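Local coordinates for protein trilobed Protease (Pyrococcus furiosus, PDB 2GOP) that probably hydrolyses peptides, the part described here being its seven-bladed beta-propeller domain, whose ring is left in an open Velcro topology, at residues 56-61 against 73-78; 85-90 against 99-104; 244-249 against 263-268; 276-281 against 305-310. One frame throughout, in Å; residues are numbered along the deposited sequence. Where two conformers were deposited one is given.

How the contacts relate
The four contacts sample two kinds of joint in a beta-propeller: contact 2 pairs the two last strands of one blade, while contacts 1, 3 and 4 pack neighbouring blades against each other. Contacts 1 and 2, with centres 10 Å apart, meet through strands 72-79 and 84-91 of one sheet. Contacts 3 and 4, with centres 11 Å apart, share the sheet of strands 264-271 and 274-281, and both are within reach of the second subunit. These two groups are well separated: centres of contacts 2 and 3 are 31 Å apart, on opposite sides of the chain's centre. No ligand or metal takes part in any of them.

Contact 1 (56-61 against 73-78); sequences RFIENA and IAFMRA
Ile-58 carries the dense half of this contact, meeting Ile-73 and Phe-75 with two different branches. Its CD1 runs tip to tip into Ile-73 CG2 at 3.5 Å, while CG2 sits over one face of the Phe-75 ring, 3.7 Å from CZ, as a CH-pi contact. Ala-61 CB approaches the same ring obliquely, 3.4 Å from CD2. Phe-75 CG lies between the backbone N and the carbonyl carbon (chi1 60°), which brings the ring up against both residues. The two strands do not pair: their axes come no closer than 9.7 Å. The arrangement is that of adjacent propeller blades, here the outermost strand of one sheet beside the second strand of the next. Toward solvent the contact turns polar, with Glu-59 and Asn-60 exposed. Here Arg-77, bent at chi3, turns its guanidinium to two successive backbone carbonyls: NH2 gives a bond of 2.9 Å to Glu-59 O, and NE one of 3.0 Å to Asn-60 O. The Asn-60 side chain crosses the arginine at about a right angle, ND2 3.7 Å from CD. Trp-88 adds a cation-pi interaction, and Phe-75 CE2 lies over one face of the guanidinium.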
loop_
_atom_site.group_PDB
_atom_site.type_symbol
_atom_site.label_atom_id
_atom_site.label_comp_id
_atom_site.label_asym_id
_atom_site.label_seq_id
_atom_site.Cartn_x
_atom_site.Cartn_y
_atom_site.Cartn_z
ATOM N N ARG A 56 -28.977 8.923 -17.505
ATOM C CA ARG A 56 -28.288 8.765 -18.778
ATOM C C ARG A 56 -27.217 7.704 -18.575
ATOM O O ARG A 56 -26.761 7.498 -17.461
ATOM C CB ARG A 56 -27.700 10.102 -19.247
ATOM C CG ARG A 56 -28.779 11.087 -19.718
ATOM C CD ARG A 56 -28.204 12.329 -20.413
ATOM N NE ARG A 56 -27.822 13.534 -19.643
ATOM C CZ ARG A 56 -27.889 13.763 -18.325
ATOM N NH1 ARG A 56 -28.348 12.884 -17.432
ATOM N NH2 ARG A 56 -27.474 14.947 -17.881
ATOM N N PHE A 57 -26.837 7.023 -19.647
ATOM C CA PHE A 57 -25.926 5.886 -19.550
ATOM C C PHE A 57 -24.780 6.013 -20.553
ATOM O O PHE A 57 -24.982 6.468 -21.679
ATOM C CB PHE A 57 -26.693 4.577 -19.787
ATOM C CG PHE A 57 -27.840 4.362 -18.831
ATOM C CD1 PHE A 57 -27.632 3.765 -17.597
ATOM C CD2 PHE A 57 -29.130 4.756 -19.167
ATOM C CE1 PHE A 57 -28.682 3.572 -16.703
ATOM C CE2 PHE A 57 -30.185 4.559 -18.282
ATOM C CZ PHE A 57 -29.951 3.964 -17.048
ATOM N N ILE A 58 -23.577 5.639 -20.126
ATOM C CA ILE A 58 -22.455 5.440 -21.035
ATOM C C ILE A 58 -21.951 4.010 -20.862
ATOM O O ILE A 58 -21.431 3.647 -19.804
ATOM C CB ILE A 58 -21.308 6.432 -20.775
ATOM C CG1 ILE A 58 -21.795 7.883 -20.884
ATOM C CG2 ILE A 58 -20.177 6.179 -21.748
ATOM C CD1 ILE A 58 -20.730 8.928 -20.481
ATOM N N GLU A 59 -22.120 3.195 -21.899
ATOM C CA GLU A 59 -21.754 1.777 -21.843
ATOM C C GLU A 59 -20.243 1.572 -21.845
ATOM O O GLU A 59 -19.496 2.395 -22.383
ATOM C CB GLU A 59 -22.351 1.010 -23.027
ATOM C CG GLU A 59 -23.818 0.629 -22.880
ATOM C CD GLU A 59 -24.368 -0.058 -24.129
ATOM O OE1 GLU A 59 -23.667 -0.929 -24.699
ATOM O OE2 GLU A 59 -25.504 0.270 -24.540
ATOM N N ASN A 60 -19.804 0.464 -21.250
ATOM C CA ASN A 60 -18.423 0.019 -21.366
ATOM C C ASN A 60 -17.437 1.093 -20.897
ATOM O O ASN A 60 -16.489 1.433 -21.599
ATOM C CB ASN A 60 -18.143 -0.404 -22.820
ATOM C CG ASN A 60 -16.766 -1.023 -23.006
ATOM O OD1 ASN A 60 -16.134 -1.483 -22.048
ATOM N ND2 ASN A 60 -16.292 -1.037 -24.251
ATOM N N ALA A 61 -17.659 1.606 -19.694
ATOM C CA ALA A 61 -16.904 2.749 -19.195
ATOM C C ALA A 61 -16.785 2.740 -17.673
ATOM O O ALA A 61 -17.681 2.260 -16.976
ATOM C CB ALA A 61 -17.574 4.037 -19.645
ATOM N N ILE A 73 -18.566 14.976 -19.579
ATOM C CA ILE A 73 -18.074 13.907 -18.726
ATOM C C ILE A 73 -16.872 13.227 -19.387
ATOM O O ILE A 73 -16.919 12.849 -20.554
ATOM C CB ILE A 73 -19.201 12.882 -18.378
ATOM C CG1 ILE A 73 -18.696 11.850 -17.371
ATOM C CG2 ILE A 73 -19.727 12.199 -19.626
ATOM C CD1 ILE A 73 -19.796 11.090 -16.694
ATOM N N ALA A 74 -15.785 13.104 -18.636
ATOM C CA ALA A 74 -14.638 12.330 -19.075
ATOM C C ALA A 74 -14.749 10.937 -18.461
ATOM O O ALA A 74 -15.313 10.764 -17.375
ATOM C CB ALA A 74 -13.329 13.011 -18.654
ATOM N N PHE A 75 -14.223 9.937 -19.157
ATOM C CA PHE A 75 -14.259 8.583 -18.635
ATOM C C PHE A 75 -13.198 7.730 -19.275
ATOM O O PHE A 75 -12.559 8.147 -20.233
ATOM C CB PHE A 75 -15.643 7.953 -18.829
ATOM C CG PHE A 75 -16.086 7.853 -20.266
ATOM C CD1 PHE A 75 -16.747 8.915 -20.882
ATOM C CD2 PHE A 75 -15.876 6.685 -20.996
ATOM C CE1 PHE A 75 -17.190 8.811 -22.206
ATOM C CE2 PHE A 75 -16.312 6.582 -22.312
ATOM C CZ PHE A 75 -16.969 7.641 -22.913
ATOM N N MET A 76 -13.044 6.521 -18.747
ATOM C CA MET A 76 -12.044 5.592 -19.241
ATOM C C MET A 76 -12.702 4.379 -19.883
ATOM O O MET A 76 -13.696 3.861 -19.369
ATOM C CB MET A 76 -11.162 5.142 -18.087
ATOM C CG MET A 76 -9.763 4.754 -18.493
ATOM S SD MET A 76 -9.104 3.457 -17.435
ATOM C CE MET A 76 -9.884 2.090 -18.273
ATOM N N ARG A 77 -12.128 3.916 -20.990
ATOM C CA ARG A 77 -12.597 2.711 -21.656
ATOM C C ARG A 77 -11.413 1.756 -21.877
ATOM O O ARG A 77 -10.374 2.142 -22.410
ATOM C CB ARG A 77 -13.275 3.081 -22.978
ATOM C CG ARG A 77 -13.939 1.911 -23.693
ATOM C CD ARG A 77 -14.925 2.400 -24.754
ATOM N NE ARG A 77 -16.174 2.922 -24.182
ATOM C CZ ARG A 77 -16.974 3.793 -24.799
ATOM N NH1 ARG A 77 -16.653 4.279 -25.990
ATOM N NH2 ARG A 77 -18.092 4.200 -24.214
ATOM N N ALA A 78 -11.586 0.511 -21.449
ATOM C CA ALA A 78 -10.572 -0.517 -21.608
ATOM C C ALA A 78 -10.723 -1.166 -22.972
ATOM O O ALA A 78 -11.827 -1.552 -23.364
ATOM C CB ALA A 78 -10.711 -1.567 -20.520
#

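Contact 2 (85-90 against 99-104); sequences SEIWVA and KILEAK
Ser-85 and Ala-103 pair near the open end of a beta hairpin formed by the last two strands of a propeller blade, antiparallel and with a classic bulge part-way along. They form a hydrogen-bonded pair, Ser-85 N to Ala-103 O at 2.7 Å being answered by Ala-103 N to Ser-85 O. The hydroxyl adds a further link, OG donating to Lys-104 O from above the carbonyl plane. Next comes Glu-86, a non-hydrogen-bonded partner of Glu-102; its side chain crosses Lys-99 at about a right angle, and its OE1 accepts Trp-88 NE1 at 2.9 Å, met on the anti side and nearly in the indole plane. That bond helps to fix the rotation of the indole. Ile-87 is where the bulge falls: its O takes Ile-100 N at 2.8 Å and, weakly, Leu-101 N, so two residues face one. Its side chain lies beside that of Leu-101, pointing the same way. At Trp-88, with CG anti to the carbonyl carbon (chi1 -79°), the ring lies against Lys-99, whose backbone N is over one face and whose CB is 3.9 Å from the centroid of the five-membered ring. The extended lysine then reaches Glu-102 OE1 with NZ at 2.7 Å, a salt bridge; Lys-82 holds the other carboxylate oxygen. Beyond it, Val-89 sets CG2 against Ile-100 CD1 at 3.8 Å.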
loop_
_atom_site.group_PDB
_atom_site.type_symbol
_atom_site.label_atom_id
_atom_site.label_comp_id
_atom_site.label_asym_id
_atom_site.label_seq_id
_atom_site.Cartn_x
_atom_site.Cartn_y
_atom_site.Cartn_z
ATOM N N SER A 85 -5.739 1.410 -22.101
ATOM C CA SER A 85 -6.833 2.145 -21.481
ATOM C C SER A 85 -7.003 3.428 -22.251
ATOM O O SER A 85 -6.026 4.104 -22.550
ATOM C CB SER A 85 -6.503 2.480 -20.026
ATOM O OG SER A 85 -5.851 1.398 -19.402
ATOM N N GLU A 86 -8.242 3.782 -22.553
ATOM C CA GLU A 86 -8.497 4.959 -23.351
ATOM C C GLU A 86 -9.227 5.984 -22.523
ATOM O O GLU A 86 -10.128 5.636 -21.763
ATOM C CB GLU A 86 -9.353 4.602 -24.552
ATOM C CG GLU A 86 -8.831 3.430 -25.361
ATOM C CD GLU A 86 -9.909 2.846 -26.227
ATOM O OE1 GLU A 86 -10.872 3.569 -26.532
ATOM O OE2 GLU A 86 -9.806 1.661 -26.585
ATOM N N ILE A 87 -8.830 7.241 -22.669
ATOM C CA ILE A 87 -9.586 8.343 -22.101
ATOM C C ILE A 87 -10.518 8.903 -23.178
ATOM O O ILE A 87 -10.106 9.118 -24.320
ATOM C CB ILE A 87 -8.675 9.442 -21.536
ATOM C CG1 ILE A 87 -7.787 8.873 -20.426
ATOM C CG2 ILE A 87 -9.508 10.614 -21.012
ATOM C CD1 ILE A 87 -8.528 8.147 -19.286
ATOM N N TRP A 88 -11.776 9.099 -22.783
ATOM C CA TRP A 88 -12.830 9.605 -23.632
ATOM C C TRP A 88 -13.432 10.851 -22.998
ATOM O O TRP A 88 -13.338 11.054 -21.783
ATOM C CB TRP A 88 -13.949 8.563 -23.763
ATOM C CG TRP A 88 -13.657 7.465 -24.711
ATOM C CD1 TRP A 88 -12.681 6.524 -24.603
ATOM C CD2 TRP A 88 -14.364 7.175 -25.920
ATOM N NE1 TRP A 88 -12.729 5.672 -25.674
ATOM C CE2 TRP A 88 -13.754 6.051 -26.500
ATOM C CE3 TRP A 88 -15.456 7.763 -26.570
ATOM C CZ2 TRP A 88 -14.190 5.504 -27.708
ATOM C CZ3 TRP A 88 -15.882 7.222 -27.762
ATOM C CH2 TRP A 88 -15.258 6.102 -28.316
ATOM N N VAL A 89 -14.078 11.658 -23.828
ATOM C CA VAL A 89 -14.883 12.775 -23.359
ATOM C C VAL A 89 -16.234 12.761 -24.080
ATOM O O VAL A 89 -16.285 12.679 -25.302
ATOM C CB VAL A 89 -14.156 14.123 -23.587
ATOM C CG1 VAL A 89 -15.035 15.285 -23.134
ATOM C CG2 VAL A 89 -12.826 14.134 -22.824
ATOM N N ALA A 90 -17.315 12.819 -23.304
ATOM C CA ALA A 90 -18.668 12.906 -23.833
ATOM C C ALA A 90 -19.220 14.295 -23.568
ATOM O O ALA A 90 -19.069 14.853 -22.478
ATOM C CB ALA A 90 -19.565 11.864 -23.190
ATOM N N LYS A 99 -12.815 9.259 -28.243
ATOM C CA LYS A 99 -11.552 8.899 -27.621
ATOM C C LYS A 99 -10.600 10.083 -27.785
ATOM O O LYS A 99 -10.463 10.617 -28.886
ATOM C CB LYS A 99 -11.012 7.655 -28.325
ATOM C CG LYS A 99 -9.642 7.167 -27.915
ATOM C CD LYS A 99 -9.152 6.156 -28.957
ATOM C CE LYS A 99 -7.795 5.581 -28.606
ATOM N NZ LYS A 99 -7.331 4.645 -29.663
ATOM N N ILE A 100 -9.955 10.508 -26.698
ATOM C CA ILE A 100 -8.981 11.602 -26.777
ATOM C C ILE A 100 -7.539 11.182 -26.497
ATOM O O ILE A 100 -6.612 11.919 -26.825
ATOM C CB ILE A 100 -9.358 12.776 -25.861
ATOM C CG1 ILE A 100 -9.250 12.388 -24.378
ATOM C CG2 ILE A 100 -10.739 13.269 -26.213
ATOM C CD1 ILE A 100 -9.157 13.589 -23.416
ATOM N N LEU A 101 -7.347 10.000 -25.921
ATOM C CA LEU A 101 -6.022 9.547 -25.529
ATOM C C LEU A 101 -5.987 8.043 -25.329
ATOM O O LEU A 101 -6.974 7.437 -24.936
ATOM C CB LEU A 101 -5.605 10.227 -24.221
ATOM C CG LEU A 101 -4.201 9.896 -23.707
ATOM C CD1 LEU A 101 -3.202 10.868 -24.317
ATOM C CD2 LEU A 101 -4.178 9.927 -22.195
ATOM N N GLU A 102 -4.821 7.469 -25.591
ATOM C CA GLU A 102 -4.542 6.063 -25.366
ATOM C C GLU A 102 -3.322 5.935 -24.453
ATOM O O GLU A 102 -2.318 6.634 -24.636
ATOM C CB GLU A 102 -4.258 5.382 -26.707
ATOM C CG GLU A 102 -4.508 3.894 -26.709
ATOM C CD GLU A 102 -4.440 3.290 -28.100
ATOM O OE1 GLU A 102 -4.776 3.995 -29.077
ATOM O OE2 GLU A 102 -4.060 2.104 -28.212
ATOM N N ALA A 103 -3.411 5.049 -23.469
ATOM C CA ALA A 103 -2.288 4.786 -22.572
ATOM C C ALA A 103 -2.350 3.362 -22.048
ATOM O O ALA A 103 -3.381 2.713 -22.123
ATOM C CB ALA A 103 -2.283 5.775 -21.418
ATOM N N LYS A 104 -1.235 2.891 -21.506
ATOM C CA LYS A 104 -1.145 1.543 -20.963
ATOM C C LYS A 104 -2.042 1.453 -19.737
ATOM O O LYS A 104 -2.906 0.585 -19.649
ATOM C CB LYS A 104 0.310 1.225 -20.599
ATOM C CG LYS A 104 0.635 -0.245 -20.405
ATOM C CD LYS A 104 2.117 -0.410 -20.036
ATOM C CE LYS A 104 2.581 -1.873 -20.049
ATOM N NZ LYS A 104 3.032 -2.350 -21.394
#

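Contact 3 (244-249 against 263-268); sequences NKLYIY and RGVGQA
Apolar packing between Leu-246 and the pair Val-265 and Ala-268 makes up the larger share of this contact. Both methyls of the leucine face Ala-268 CB, and the approach of CD2 to that carbon, 3.4 Å, is tighter than usual van der Waals contact. Val-265 crosses the leucine obliquely and brings CG1 to within 3.9 Å of CD1. With CG anti to its own carbonyl carbon (chi1 -66°), Leu-246 directs its branched end toward strand 264-271; Tyr-232 of its own sheet and Phe-277 of the next also touch it. An alanine in place of Leu-246 would remove both methyls and is likely to leave a gap beside Ala-268 CB and Val-265 CG1.

Polar links are few. One water accepts from Asn-244 N at 3.0 Å and, weakly, from Val-265 N at 3.3 Å, bridging two backbone amides that do not meet directly. Asn-244 O, by contrast, is buried against Val-265 CG2 at 3.7 Å with no polar partner, probably at some energetic cost. The side-chain ends look elsewhere: Asn-244 OD1 accepts from Lys-234, and Arg-263 forms a salt bridge with Glu-242 of the second subunit.

Side chains interlocking across two strands that do not pair with each other, the third of one four-stranded sheet and the innermost of the next, are the mark of adjacent beta-propeller blades.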
loop_
_atom_site.group_PDB
_atom_site.type_symbol
_atom_site.label_atom_id
_atom_site.label_comp_id
_atom_site.label_asym_id
_atom_site.label_seq_id
_atom_site.Cartn_x
_atom_site.Cartn_y
_atom_site.Cartn_z
ATOM N N ASN A 244 -2.281 7.045 8.582
ATOM C CA ASN A 244 -2.131 8.294 7.864
ATOM C C ASN A 244 -3.055 9.335 8.478
ATOM O O ASN A 244 -4.062 8.997 9.114
ATOM C CB ASN A 244 -2.416 8.125 6.381
ATOM C CG ASN A 244 -1.387 7.257 5.698
ATOM O OD1 ASN A 244 -0.190 7.538 5.756
ATOM N ND2 ASN A 244 -1.846 6.182 5.063
ATOM N N LYS A 245 -2.675 10.595 8.283
ATOM C CA LYS A 245 -3.336 11.751 8.856
ATOM C C LYS A 245 -3.642 12.746 7.750
ATOM O O LYS A 245 -3.193 12.587 6.609
ATOM C CB LYS A 245 -2.402 12.420 9.869
ATOM C CG LYS A 245 -2.060 11.566 11.089
ATOM C CD LYS A 245 -3.193 11.569 12.091
ATOM C CE LYS A 245 -2.830 10.785 13.308
ATOM N NZ LYS A 245 -4.018 10.520 14.129
ATOM N N LEU A 246 -4.390 13.787 8.102
ATOM C CA LEU A 246 -4.736 14.841 7.165
ATOM C C LEU A 246 -4.122 16.156 7.612
ATOM O O LEU A 246 -4.111 16.499 8.802
ATOM C CB LEU A 246 -6.256 14.978 7.013
ATOM C CG LEU A 246 -6.974 13.789 6.367
ATOM C CD1 LEU A 246 -8.491 13.944 6.487
ATOM C CD2 LEU A 246 -6.549 13.603 4.895
ATOM N N TYR A 247 -3.600 16.891 6.642
ATOM C CA TYR A 247 -2.977 18.179 6.904
ATOM C C TYR A 247 -3.423 19.177 5.852
ATOM O O TYR A 247 -3.716 18.809 4.698
ATOM C CB TYR A 247 -1.447 18.071 6.878
ATOM C CG TYR A 247 -0.888 16.984 7.756
ATOM C CD1 TYR A 247 -0.775 15.682 7.286
ATOM C CD2 TYR A 247 -0.491 17.253 9.061
ATOM C CE1 TYR A 247 -0.279 14.674 8.092
ATOM C CE2 TYR A 247 0.009 16.255 9.882
ATOM C CZ TYR A 247 0.116 14.965 9.394
ATOM O OH TYR A 247 0.603 13.960 10.202
ATOM N N ILE A 248 -3.473 20.441 6.257
ATOM C CA ILE A 248 -3.829 21.523 5.361
ATOM C C ILE A 248 -2.671 22.490 5.251
ATOM O O ILE A 248 -2.183 22.969 6.273
ATOM C CB ILE A 248 -5.040 22.310 5.881
ATOM C CG1 ILE A 248 -6.276 21.420 5.958
ATOM C CG2 ILE A 248 -5.298 23.523 4.976
ATOM C CD1 ILE A 248 -7.484 22.146 6.527
ATOM N N TYR A 249 -2.252 22.777 4.009
ATOM C CA TYR A 249 -1.309 23.846 3.712
ATOM C C TYR A 249 -2.032 25.100 3.186
ATOM O O TYR A 249 -2.723 25.059 2.156
ATOM C CB TYR A 249 -0.219 23.370 2.737
ATOM C CG TYR A 249 0.787 24.455 2.391
ATOM C CD1 TYR A 249 1.473 25.146 3.409
ATOM C CD2 TYR A 249 1.039 24.821 1.074
ATOM C CE1 TYR A 249 2.368 26.157 3.124
ATOM C CE2 TYR A 249 1.965 25.852 0.783
ATOM C CZ TYR A 249 2.617 26.502 1.822
ATOM O OH TYR A 249 3.515 27.518 1.583
ATOM N N ARG A 263 -7.277 7.115 14.697
ATOM C CA ARG A 263 -8.074 6.295 13.798
ATOM C C ARG A 263 -7.474 6.417 12.419
ATOM O O ARG A 263 -6.877 7.437 12.099
ATOM C CB ARG A 263 -9.533 6.776 13.741
ATOM C CG ARG A 263 -10.291 6.746 15.041
ATOM C CD ARG A 263 -10.608 5.362 15.484
ATOM N NE ARG A 263 -11.467 5.394 16.669
ATOM C CZ ARG A 263 -11.759 4.346 17.426
ATOM N NH1 ARG A 263 -11.280 3.145 17.143
ATOM N NH2 ARG A 263 -12.548 4.504 18.465
ATOM N N GLY A 264 -7.628 5.377 11.611
ATOM C CA GLY A 264 -7.228 5.437 10.215
ATOM C C GLY A 264 -8.161 6.293 9.377
ATOM O O GLY A 264 -9.370 6.320 9.609
ATOM N N VAL A 265 -7.582 7.008 8.415
ATOM C CA VAL A 265 -8.327 7.837 7.470
ATOM C C VAL A 265 -8.383 7.126 6.126
ATOM O O VAL A 265 -7.395 6.588 5.687
ATOM C CB VAL A 265 -7.638 9.226 7.256
ATOM C CG1 VAL A 265 -8.371 10.057 6.180
ATOM C CG2 VAL A 265 -7.562 9.996 8.551
ATOM N N GLY A 266 -9.540 7.127 5.480
ATOM C CA GLY A 266 -9.674 6.607 4.122
ATOM C C GLY A 266 -9.491 7.731 3.114
ATOM O O GLY A 266 -8.424 8.311 3.025
ATOM N N GLN A 267 -10.549 8.061 2.388
ATOM C CA GLN A 267 -10.513 9.103 1.380
ATOM C C GLN A 267 -10.824 10.457 2.037
ATOM O O GLN A 267 -11.532 10.511 3.029
ATOM C CB GLN A 267 -11.538 8.776 0.285
ATOM C CG GLN A 267 -11.586 9.759 -0.873
ATOM C CD GLN A 267 -12.789 9.545 -1.800
ATOM O OE1 GLN A 267 -13.586 8.627 -1.614
ATOM N NE2 GLN A 267 -12.922 10.414 -2.794
ATOM N N ALA A 268 -10.293 11.537 1.463
ATOM C CA ALA A 268 -10.482 12.893 1.981
ATOM C C ALA A 268 -10.518 13.885 0.824
ATOM O O ALA A 268 -9.791 13.729 -0.145
ATOM C CB ALA A 268 -9.350 13.250 2.951
HETATM O O HOH W 1 -4.721 5.306 8.090
#

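Contact 4 (276-281 against 305-310); sequences YFTLFE and MGFDVD
Tyr-276 and Thr-278 look across at Phe-307 and Val-309 from a strand running roughly antiparallel to theirs, at 161°, yet the axes stay 8.5 Å apart, too far for backbone pairing. The strands belong to successive blades, and side chains fill the interval. Val-309 stands at about a right angle to Tyr-276 and puts CG2 over one face of its ring, 4.0 Å from the centroid, a CH-pi contact. Phe-307, whose CG falls between the backbone N and the carbonyl carbon (chi1 69°), packs beside Tyr-276, bringing CE2 to 3.7 Å from its CB and CZ to 3.4 Å from its backbone O. In the conformer given, Thr-278 slides past that ring in the opposite direction, CG2 4.0 Å from Phe-307 CD1; a second conformer makes this contact less certain. A serine in place of Tyr-276 would probably leave Val-309 CG2 without a ring to lie on and open a gap beside it. Lys-269, on strand 264-271, joins the blades by a cation-pi interaction with Phe-307, a hydrogen bond to its O and a salt bridge to Asp-308. Between the segments themselves, cohesion is van der Waals and CH-pi, so their fit probably depends on shape.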
loop_
_atom_site.group_PDB
_atom_site.type_symbol
_atom_site.label_atom_id
_atom_site.label_comp_id
_atom_site.label_asym_id
_atom_site.label_seq_id
_atom_site.Cartn_x
_atom_site.Cartn_y
_atom_site.Cartn_z
ATOM N N TYR A 276 -13.741 16.909 3.963
ATOM C CA TYR A 276 -14.659 15.802 4.034
ATOM C C TYR A 276 -13.806 14.548 3.992
ATOM O O TYR A 276 -12.937 14.418 3.126
ATOM C CB TYR A 276 -15.607 15.849 2.829
ATOM C CG TYR A 276 -16.479 17.098 2.765
ATOM C CD1 TYR A 276 -15.971 18.306 2.327
ATOM C CD2 TYR A 276 -17.819 17.052 3.129
ATOM C CE1 TYR A 276 -16.765 19.436 2.268
ATOM C CE2 TYR A 276 -18.623 18.180 3.073
ATOM C CZ TYR A 276 -18.095 19.369 2.635
ATOM O OH TYR A 276 -18.887 20.495 2.582
ATOM N N PHE A 277 -14.043 13.629 4.919
ATOM C CA PHE A 277 -13.175 12.478 5.053
ATOM C C PHE A 277 -13.843 11.309 5.750
ATOM O O PHE A 277 -14.796 11.472 6.502
ATOM C CB PHE A 277 -11.908 12.870 5.822
ATOM C CG PHE A 277 -12.176 13.279 7.232
ATOM C CD1 PHE A 277 -12.592 14.574 7.526
ATOM C CD2 PHE A 277 -12.036 12.372 8.271
ATOM C CE1 PHE A 277 -12.854 14.949 8.827
ATOM C CE2 PHE A 277 -12.310 12.755 9.578
ATOM C CZ PHE A 277 -12.721 14.046 9.845
ATOM N N THR A 278 -13.297 10.130 5.479
ATOM C CA THR A 278 -13.761 8.901 6.103
ATOM C C THR A 278 -12.760 8.445 7.149
ATOM O O THR A 278 -11.545 8.610 6.992
ATOM C CB THR A 278 -13.991 7.764 5.082
ATOM O OG1 THR A 278 -12.781 7.498 4.368
ATOM C CG2 THR A 278 -15.100 8.134 4.091
ATOM N N LEU A 279 -13.296 7.896 8.240
ATOM C CA LEU A 279 -12.510 7.312 9.326
ATOM C C LEU A 279 -12.888 5.848 9.484
ATOM O O LEU A 279 -14.057 5.496 9.332
ATOM C CB LEU A 279 -12.794 8.036 10.643
ATOM C CG LEU A 279 -11.686 8.822 11.338
ATOM C CD1 LEU A 279 -10.802 9.614 10.398
ATOM C CD2 LEU A 279 -12.345 9.724 12.379
ATOM N N PHE A 280 -11.888 5.013 9.773
ATOM C CA PHE A 280 -12.085 3.608 10.126
ATOM C C PHE A 280 -12.189 3.515 11.656
ATOM O O PHE A 280 -11.211 3.780 12.361
ATOM C CB PHE A 280 -10.919 2.750 9.640
ATOM C CG PHE A 280 -10.904 2.517 8.150
ATOM C CD1 PHE A 280 -10.685 3.565 7.269
ATOM C CD2 PHE A 280 -11.084 1.245 7.635
ATOM C CE1 PHE A 280 -10.661 3.351 5.902
ATOM C CE2 PHE A 280 -11.062 1.019 6.270
ATOM C CZ PHE A 280 -10.849 2.074 5.399
ATOM N N GLU A 281 -13.372 3.135 12.144
ATOM C CA GLU A 281 -13.699 3.138 13.567
ATOM C C GLU A 281 -14.466 1.877 13.936
ATOM O O GLU A 281 -15.625 1.731 13.542
ATOM C CB GLU A 281 -14.627 4.309 13.893
ATOM C CG GLU A 281 -14.050 5.672 13.712
ATOM C CD GLU A 281 -15.078 6.754 13.984
ATOM O OE1 GLU A 281 -16.094 6.825 13.254
ATOM O OE2 GLU A 281 -14.863 7.541 14.922
ATOM N N MET A 305 -18.027 3.590 1.122
ATOM C CA MET A 305 -17.092 3.118 0.114
ATOM C C MET A 305 -16.965 4.132 -1.011
ATOM O O MET A 305 -17.427 3.914 -2.129
ATOM C CB MET A 305 -17.546 1.761 -0.426
ATOM C CG MET A 305 -17.484 0.658 0.632
ATOM S SD MET A 305 -18.078 -0.923 0.023
ATOM C CE MET A 305 -16.876 -1.281 -1.247
ATOM N N GLY A 306 -16.316 5.246 -0.701
ATOM C CA GLY A 306 -16.155 6.337 -1.646
ATOM C C GLY A 306 -17.261 7.377 -1.534
ATOM O O GLY A 306 -18.423 7.058 -1.257
ATOM N N PHE A 307 -16.893 8.629 -1.775
ATOM C CA PHE A 307 -17.836 9.723 -1.733
ATOM C C PHE A 307 -17.330 10.849 -2.610
ATOM O O PHE A 307 -16.191 10.827 -3.082
ATOM C CB PHE A 307 -17.987 10.236 -0.296
ATOM C CG PHE A 307 -16.754 10.930 0.215
ATOM C CD1 PHE A 307 -15.698 10.201 0.741
ATOM C CD2 PHE A 307 -16.647 12.305 0.147
ATOM C CE1 PHE A 307 -14.554 10.838 1.186
ATOM C CE2 PHE A 307 -15.503 12.942 0.589
ATOM C CZ PHE A 307 -14.460 12.201 1.101
ATOM N N ASP A 308 -18.176 11.849 -2.807
ATOM C CA ASP A 308 -17.769 13.066 -3.489
ATOM C C ASP A 308 -18.617 14.196 -2.961
ATOM O O ASP A 308 -19.659 13.959 -2.361
ATOM C CB ASP A 308 -17.963 12.910 -4.996
ATOM C CG ASP A 308 -17.196 13.924 -5.800
ATOM O OD1 ASP A 308 -16.252 14.552 -5.268
ATOM O OD2 ASP A 308 -17.540 14.078 -6.988
ATOM N N VAL A 309 -18.172 15.425 -3.189
ATOM C CA VAL A 309 -18.894 16.604 -2.710
ATOM C C VAL A 309 -18.760 17.775 -3.689
ATOM O O VAL A 309 -17.677 18.061 -4.196
ATOM C CB VAL A 309 -18.409 17.021 -1.294
ATOM C CG1 VAL A 309 -16.877 17.126 -1.245
ATOM C CG2 VAL A 309 -19.049 18.328 -0.864
ATOM N N ASP A 310 -19.884 18.424 -3.977
ATOM C CA ASP A 310 -19.873 19.702 -4.685
ATOM C C ASP A 310 -20.933 20.584 -4.019
ATOM O O ASP A 310 -20.669 21.132 -2.948
ATOM C CB ASP A 310 -20.073 19.502 -6.198
ATOM C CG ASP A 310 -19.954 20.802 -6.997
ATOM O OD1 ASP A 310 -19.018 21.590 -6.753
ATOM O OD2 ASP A 310 -20.803 21.030 -7.882
#